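Local coordinates for protein myosin-I heavy chain (Dictyostelium discoideum, PDB 5EJQ) that is an actin-based motor with ATPase activity that takes part in the early steps of phagocytosis and in adhesion, seen here in its first MyTH4-FERM tail unit, at residues S40-S45 / E60-V65; R203-D208 / N284-F289. The protein carries 3 engineered substitutions. One frame throughout, in Å; residues are numbered along the deposited sequence. Where two conformers were deposited one is given.

Interaction 1: S40-S45 / E60-V65; sequences SEIESS and EIFSKV. Engineered in segment 40-45: Glu43 (natural residue Lys). Unlike the reference sequence in segment 40-45: Glu41 (reference His).
Ser63 OG, on helix 52-70, donates a hydrogen bond of 2.8 Å to Glu41 OE1, a carboxylate oxygen on the loop that leads toward that helix. The hydroxyl comes in on the anti side of the oxygen and 32° out of the carboxylate plane, so the acid is reached obliquely. A water also lies by Ser63 OG and the backbone N of Ile42, but both of its bonds are weak. The glutamate gets there by stretching out: its CB does not point straight at the helix, yet the chain runs extended beyond CG and brings the carboxylate alongside the serine. Glu41 differs from the reference sequence, which has histidine.

One residue on, the chemistry turns apolar. Ile42 directs its side chain at Phe62 and divides the work between its branches. Ile42 CG2 sits over the centre of the Phe62 ring in a CH-pi contact, 4.0 Å from the centroid and only 8° off the normal, while Ile42 CG1 packs 3.6 Å from Phe62 CB. With CG1 lodged between the backbone N and carbonyl carbon (chi1 52°), both branches can face the phenylalanine together. Ser40 O approaches the ring edge instead, 3.3 Å from Phe62 CE2, and Gln38 NE2 gives that carbonyl a hydrogen bond.

Phe62 also touches Gln107 and Gln111 of helix 101-111, which ties the buried ring to a second helix of the MyTH4 helical domain. With only an alanine here, Ile42 CG2 would probably lose the aromatic face it rests on, and a gap would be likely to open between loop and helix. The contact illustrates how a loop without regular structure can be fixed on a helix: buried apolar packing supplies the seat, and a single hydroxyl-carboxylate bond ties its more exposed margin.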
loop_
_atom_site.group_PDB
_atom_site.type_symbol
_atom_site.label_atom_id
_atom_site.label_comp_id
_atom_site.label_asym_id
_atom_site.label_seq_id
_atom_site.Cartn_x
_atom_site.Cartn_y
_atom_site.Cartn_z
ATOM N N SER A 40 33.787 -8.268 21.730
ATOM C CA SER A 40 33.850 -6.947 22.328
ATOM C C SER A 40 33.440 -5.871 21.327
ATOM O O SER A 40 33.420 -6.086 20.109
ATOM C CB SER A 40 35.252 -6.677 22.873
ATOM O OG SER A 40 36.204 -6.717 21.817
ATOM N N GLU A 41 33.149 -4.705 21.864
ATOM C CA GLU A 41 32.728 -3.537 21.123
ATOM C C GLU A 41 33.866 -2.982 20.310
ATOM O O GLU A 41 35.016 -3.101 20.720
ATOM C CB GLU A 41 32.147 -2.500 22.102
ATOM C CG GLU A 41 30.764 -2.923 22.572
ATOM C CD GLU A 41 30.236 -2.305 23.850
ATOM O OE1 GLU A 41 29.023 -1.994 23.893
ATOM O OE2 GLU A 41 31.010 -2.187 24.828
ATOM N N ILE A 42 33.569 -2.461 19.110
ATOM C CA ILE A 42 34.601 -1.833 18.275
ATOM C C ILE A 42 34.906 -0.450 18.874
ATOM O O ILE A 42 34.015 0.149 19.480
ATOM C CB ILE A 42 34.228 -1.768 16.766
ATOM C CG1 ILE A 42 32.828 -1.124 16.535
ATOM C CG2 ILE A 42 34.368 -3.165 16.115
ATOM C CD1 ILE A 42 32.397 -0.887 15.014
ATOM N N GLU A 43 36.149 0.035 18.738
ATOM C CA GLU A 43 36.578 1.337 19.287
ATOM C C GLU A 43 36.252 2.495 18.322
ATOM O O GLU A 43 36.227 3.658 18.725
ATOM C CB GLU A 43 38.101 1.334 19.549
ATOM C CG GLU A 43 38.597 0.289 20.544
ATOM C CD GLU A 43 39.917 -0.372 20.183
ATOM O OE1 GLU A 43 40.298 -0.345 18.988
ATOM O OE2 GLU A 43 40.553 -0.955 21.091
ATOM N N SER A 44 36.097 2.186 17.044
ATOM C CA SER A 44 35.780 3.180 16.022
ATOM C C SER A 44 34.925 2.497 14.956
ATOM O O SER A 44 34.725 1.287 15.024
ATOM C CB SER A 44 37.063 3.741 15.405
ATOM O OG SER A 44 36.780 4.829 14.540
ATOM N N SER A 45 34.441 3.258 13.972
ATOM C CA SER A 45 33.666 2.688 12.881
ATOM C C SER A 45 34.561 1.817 11.985
ATOM O O SER A 45 35.782 2.031 11.915
ATOM C CB SER A 45 33.036 3.801 12.056
ATOM O OG SER A 45 34.037 4.668 11.559
ATOM N N GLU A 60 27.870 2.760 18.147
ATOM C CA GLU A 60 26.609 2.485 18.836
ATOM C C GLU A 60 25.849 1.347 18.124
ATOM O O GLU A 60 25.292 0.488 18.778
ATOM C CB GLU A 60 25.770 3.752 18.824
ATOM C CG GLU A 60 24.861 3.929 20.025
ATOM C CD GLU A 60 24.135 5.265 20.065
ATOM O OE1 GLU A 60 24.603 6.237 19.423
ATOM O OE2 GLU A 60 23.085 5.334 20.747
ATOM N N ILE A 61 25.824 1.362 16.783
ATOM C CA ILE A 61 25.190 0.330 15.959
ATOM C C ILE A 61 25.810 -1.030 16.252
ATOM O O ILE A 61 25.072 -2.003 16.395
ATOM C CB ILE A 61 25.200 0.710 14.454
ATOM C CG1 ILE A 61 24.081 1.756 14.164
ATOM C CG2 ILE A 61 25.048 -0.545 13.529
ATOM C CD1 ILE A 61 24.256 2.501 12.725
ATOM N N PHE A 62 27.149 -1.093 16.362
ATOM C CA PHE A 62 27.836 -2.350 16.659
ATOM C C PHE A 62 27.379 -2.982 18.001
ATOM O O PHE A 62 27.173 -4.199 18.056
ATOM C CB PHE A 62 29.354 -2.197 16.570
ATOM C CG PHE A 62 30.081 -3.528 16.542
ATOM C CD1 PHE A 62 30.182 -4.263 15.360
ATOM C CD2 PHE A 62 30.654 -4.050 17.697
ATOM C CE1 PHE A 62 30.840 -5.497 15.340
ATOM C CE2 PHE A 62 31.297 -5.291 17.680
ATOM C CZ PHE A 62 31.392 -6.003 16.503
ATOM N N SER A 63 27.184 -2.149 19.053
ATOM C CA SER A 63 26.704 -2.574 20.375
ATOM C C SER A 63 25.319 -3.203 20.250
ATOM O O SER A 63 25.048 -4.195 20.916
ATOM C CB SER A 63 26.612 -1.380 21.326
ATOM O OG SER A 63 27.901 -0.873 21.617
ATOM N N LYS A 64 24.434 -2.597 19.417
ATOM C CA LYS A 64 23.076 -3.102 19.158
ATOM C C LYS A 64 23.119 -4.432 18.402
ATOM O O LYS A 64 22.270 -5.277 18.641
ATOM C CB LYS A 64 22.223 -2.066 18.373
ATOM C CG LYS A 64 22.200 -0.668 18.967
ATOM C CD LYS A 64 21.401 -0.593 20.243
ATOM C CE LYS A 64 21.432 0.801 20.806
ATOM N NZ LYS A 64 20.598 0.902 22.022
ATOM N N VAL A 65 24.095 -4.613 17.489
ATOM C CA VAL A 65 24.295 -5.864 16.729
ATOM C C VAL A 65 24.618 -6.966 17.754
ATOM O O VAL A 65 23.991 -8.028 17.718
ATOM C CB VAL A 65 25.398 -5.724 15.629
ATOM C CG1 VAL A 65 25.780 -7.085 15.031
ATOM C CG2 VAL A 65 24.958 -4.761 14.531
HETATM O O HOH W 1 30.653 -0.930 19.575
#

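Interaction 2: R203-D208 / N284-F289; sequences RITATD and NFKFVF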
loop_
_atom_site.group_PDB
_atom_site.type_symbol
_atom_site.label_atom_id
_atom_site.label_comp_id
_atom_site.label_asym_id
_atom_site.label_seq_id
_atom_site.Cartn_x
_atom_site.Cartn_y
_atom_site.Cartn_z
ATOM N N ARG A 203 -4.846 -8.656 5.162
ATOM C CA ARG A 203 -6.259 -8.895 4.906
ATOM C C ARG A 203 -6.787 -7.729 4.061
ATOM O O ARG A 203 -6.619 -6.565 4.446
ATOM C CB ARG A 203 -7.004 -8.978 6.248
ATOM C CG ARG A 203 -8.336 -9.720 6.206
ATOM C CD ARG A 203 -9.000 -9.761 7.578
ATOM N NE ARG A 203 -8.283 -10.614 8.531
ATOM C CZ ARG A 203 -7.591 -10.167 9.577
ATOM N NH1 ARG A 203 -7.520 -8.865 9.831
ATOM N NH2 ARG A 203 -6.968 -11.020 10.382
ATOM N N ILE A 204 -7.393 -8.040 2.900
ATOM C CA ILE A 204 -7.953 -7.020 2.007
ATOM C C ILE A 204 -9.456 -7.177 1.987
ATOM O O ILE A 204 -9.964 -8.285 1.778
ATOM C CB ILE A 204 -7.389 -7.084 0.561
ATOM C CG1 ILE A 204 -5.879 -7.482 0.518
ATOM C CG2 ILE A 204 -7.683 -5.762 -0.203
ATOM C CD1 ILE A 204 -4.869 -6.439 0.955
ATOM N N THR A 205 -10.168 -6.070 2.185
ATOM C CA THR A 205 -11.631 -6.059 2.137
ATOM C C THR A 205 -12.070 -5.691 0.722
ATOM O O THR A 205 -11.577 -4.706 0.170
ATOM C CB THR A 205 -12.195 -5.083 3.201
ATOM O OG1 THR A 205 -11.666 -5.469 4.464
ATOM C CG2 THR A 205 -13.743 -5.088 3.274
ATOM N N ALA A 206 -12.988 -6.486 0.137
ATOM C CA ALA A 206 -13.543 -6.195 -1.187
ATOM C C ALA A 206 -14.730 -5.225 -0.989
ATOM O O ALA A 206 -15.140 -4.995 0.155
ATOM C CB ALA A 206 -14.001 -7.483 -1.862
ATOM N N THR A 207 -15.273 -4.646 -2.086
ATOM C CA THR A 207 -16.392 -3.685 -1.989
ATOM C C THR A 207 -17.696 -4.355 -1.483
ATOM O O THR A 207 -18.528 -3.676 -0.892
ATOM C CB THR A 207 -16.628 -2.974 -3.306
ATOM O OG1 THR A 207 -16.900 -3.975 -4.268
ATOM C CG2 THR A 207 -15.451 -2.118 -3.745
ATOM N N ASP A 208 -17.851 -5.680 -1.699
ATOM C CA ASP A 208 -19.003 -6.448 -1.226
ATOM C C ASP A 208 -18.863 -6.831 0.266
ATOM O O ASP A 208 -19.706 -7.564 0.783
ATOM C CB ASP A 208 -19.240 -7.699 -2.105
ATOM C CG ASP A 208 -18.114 -8.732 -2.146
ATOM O OD1 ASP A 208 -17.149 -8.598 -1.359
ATOM O OD2 ASP A 208 -18.204 -9.678 -2.967
ATOM N N ASN A 284 -9.594 1.267 13.769
ATOM C CA ASN A 284 -10.033 0.351 12.726
ATOM C C ASN A 284 -9.327 0.605 11.407
ATOM O O ASN A 284 -9.685 1.518 10.662
ATOM C CB ASN A 284 -11.559 0.348 12.587
ATOM C CG ASN A 284 -12.260 0.299 13.923
ATOM O OD1 ASN A 284 -12.157 -0.672 14.686
ATOM N ND2 ASN A 284 -12.921 1.388 14.267
ATOM N N PHE A 285 -8.321 -0.214 11.134
ATOM C CA PHE A 285 -7.541 -0.155 9.909
ATOM C C PHE A 285 -7.975 -1.266 8.981
ATOM O O PHE A 285 -8.200 -2.386 9.435
ATOM C CB PHE A 285 -6.015 -0.247 10.177
ATOM C CG PHE A 285 -5.206 -0.510 8.923
ATOM C CD1 PHE A 285 -4.990 0.500 7.992
ATOM C CD2 PHE A 285 -4.736 -1.786 8.632
ATOM C CE1 PHE A 285 -4.285 0.241 6.810
ATOM C CE2 PHE A 285 -4.048 -2.045 7.443
ATOM C CZ PHE A 285 -3.818 -1.028 6.546
ATOM N N LYS A 286 -7.997 -0.979 7.677
ATOM C CA LYS A 286 -8.336 -1.935 6.621
ATOM C C LYS A 286 -7.592 -1.568 5.350
ATOM O O LYS A 286 -7.438 -0.391 5.055
ATOM C CB LYS A 286 -9.826 -1.784 6.215
ATOM C CG LYS A 286 -10.892 -2.353 7.096
ATOM C CD LYS A 286 -12.201 -2.137 6.350
ATOM C CE LYS A 286 -13.426 -2.262 7.201
ATOM N NZ LYS A 286 -14.646 -2.343 6.355
ATOM N N PHE A 287 -7.238 -2.565 4.551
ATOM C CA PHE A 287 -6.836 -2.398 3.161
ATOM C C PHE A 287 -8.160 -2.686 2.456
ATOM O O PHE A 287 -8.888 -3.598 2.883
ATOM C CB PHE A 287 -5.806 -3.446 2.711
ATOM C CG PHE A 287 -4.384 -3.149 3.122
ATOM C CD1 PHE A 287 -3.716 -2.031 2.628
ATOM C CD2 PHE A 287 -3.707 -3.990 4.005
ATOM C CE1 PHE A 287 -2.373 -1.786 2.973
ATOM C CE2 PHE A 287 -2.366 -3.725 4.371
ATOM C CZ PHE A 287 -1.720 -2.624 3.861
ATOM N N VAL A 288 -8.505 -1.894 1.419
ATOM C CA VAL A 288 -9.744 -2.079 0.662
ATOM C C VAL A 288 -9.394 -2.161 -0.828
ATOM O O VAL A 288 -8.584 -1.386 -1.311
ATOM C CB VAL A 288 -10.829 -1.002 0.986
ATOM C CG1 VAL A 288 -12.152 -1.316 0.293
ATOM C CG2 VAL A 288 -11.063 -0.877 2.492
ATOM N N PHE A 289 -9.977 -3.111 -1.542
ATOM C CA PHE A 289 -9.701 -3.272 -2.974
ATOM C C PHE A 289 -10.893 -2.657 -3.689
ATOM O O PHE A 289 -11.993 -3.180 -3.582
ATOM C CB PHE A 289 -9.511 -4.757 -3.311
ATOM C CG PHE A 289 -9.185 -5.090 -4.747
ATOM C CD1 PHE A 289 -8.085 -4.525 -5.374
ATOM C CD2 PHE A 289 -9.920 -6.053 -5.435
ATOM C CE1 PHE A 289 -7.737 -4.895 -6.674
ATOM C CE2 PHE A 289 -9.580 -6.412 -6.740
ATOM C CZ PHE A 289 -8.482 -5.841 -7.346
HETATM O O HOH W 2 -9.107 -5.621 5.369
HETATM O O HOH W 3 -13.722 -5.504 6.570
HETATM O O HOH W 4 -13.708 -5.067 -4.390
#
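Thr205 and Phe287 join two parallel strands, 200-205 and 285-291, of the mixed sheet in the ubiquitin-like first lobe of the FERM domain. Thr205 N donates to Phe287 O at 2.9 Å, almost linear at hydrogen (174°) though tilted from the carbonyl plane. Phe289 N returns a bond of 2.8 Å to Thr205 O, so one residue is gripped at both its amide and its carbonyl. Val288 CA adds a CA-H...O contact to that same carbonyl.

Three waters take up further polar groups. One molecule accepts from Thr205 OG1 and donates to Arg203 O and Phe287 O, giving the latter a second donor. Another donates to Thr205 OG1 and only weakly accepts from Lys286 NZ. A third accepts from Thr207 N and donates to Phe289 O, bridging backbone groups that do not meet directly. Thr207 OG1 is bonded to Phe313 O, beyond the sheet.

On the other side of the sheet from Thr205, Ile204 packs against two aromatic residues. Leu229 of helix 222-232 and Val266 and Leu267 of helix 263-277 extend this core. Ile204 sets CG2 anti to its own N and CG1 beside that N, which parts the two branches: Ile204 CD1, carried by CG1, lies 3.6 Å from Phe287 CB, and Ile204 CG2 3.7 Å from Phe289 CB.

Overall arrangement
Interactions 1 and 2 follow one another along the chain, the first closing before the second opens, and share no helix or sheet. Their centres lie 43 Å apart, with nearest atoms about 28 Å apart. The 40-45/60-65 contact is local, fastening a loop to helix 52-70 in the all-helical MyTH4 domain. The 203-208/284-289 contact spans 75 intervening residues and pairs strands next to each other in the sheet of the FERM domain's ubiquitin-like lobe, nearer the centre of the chain. Together they show two ways of building one tail unit of this myosin: side chains seat a loop, whereas backbone bonds join strands far apart in sequence.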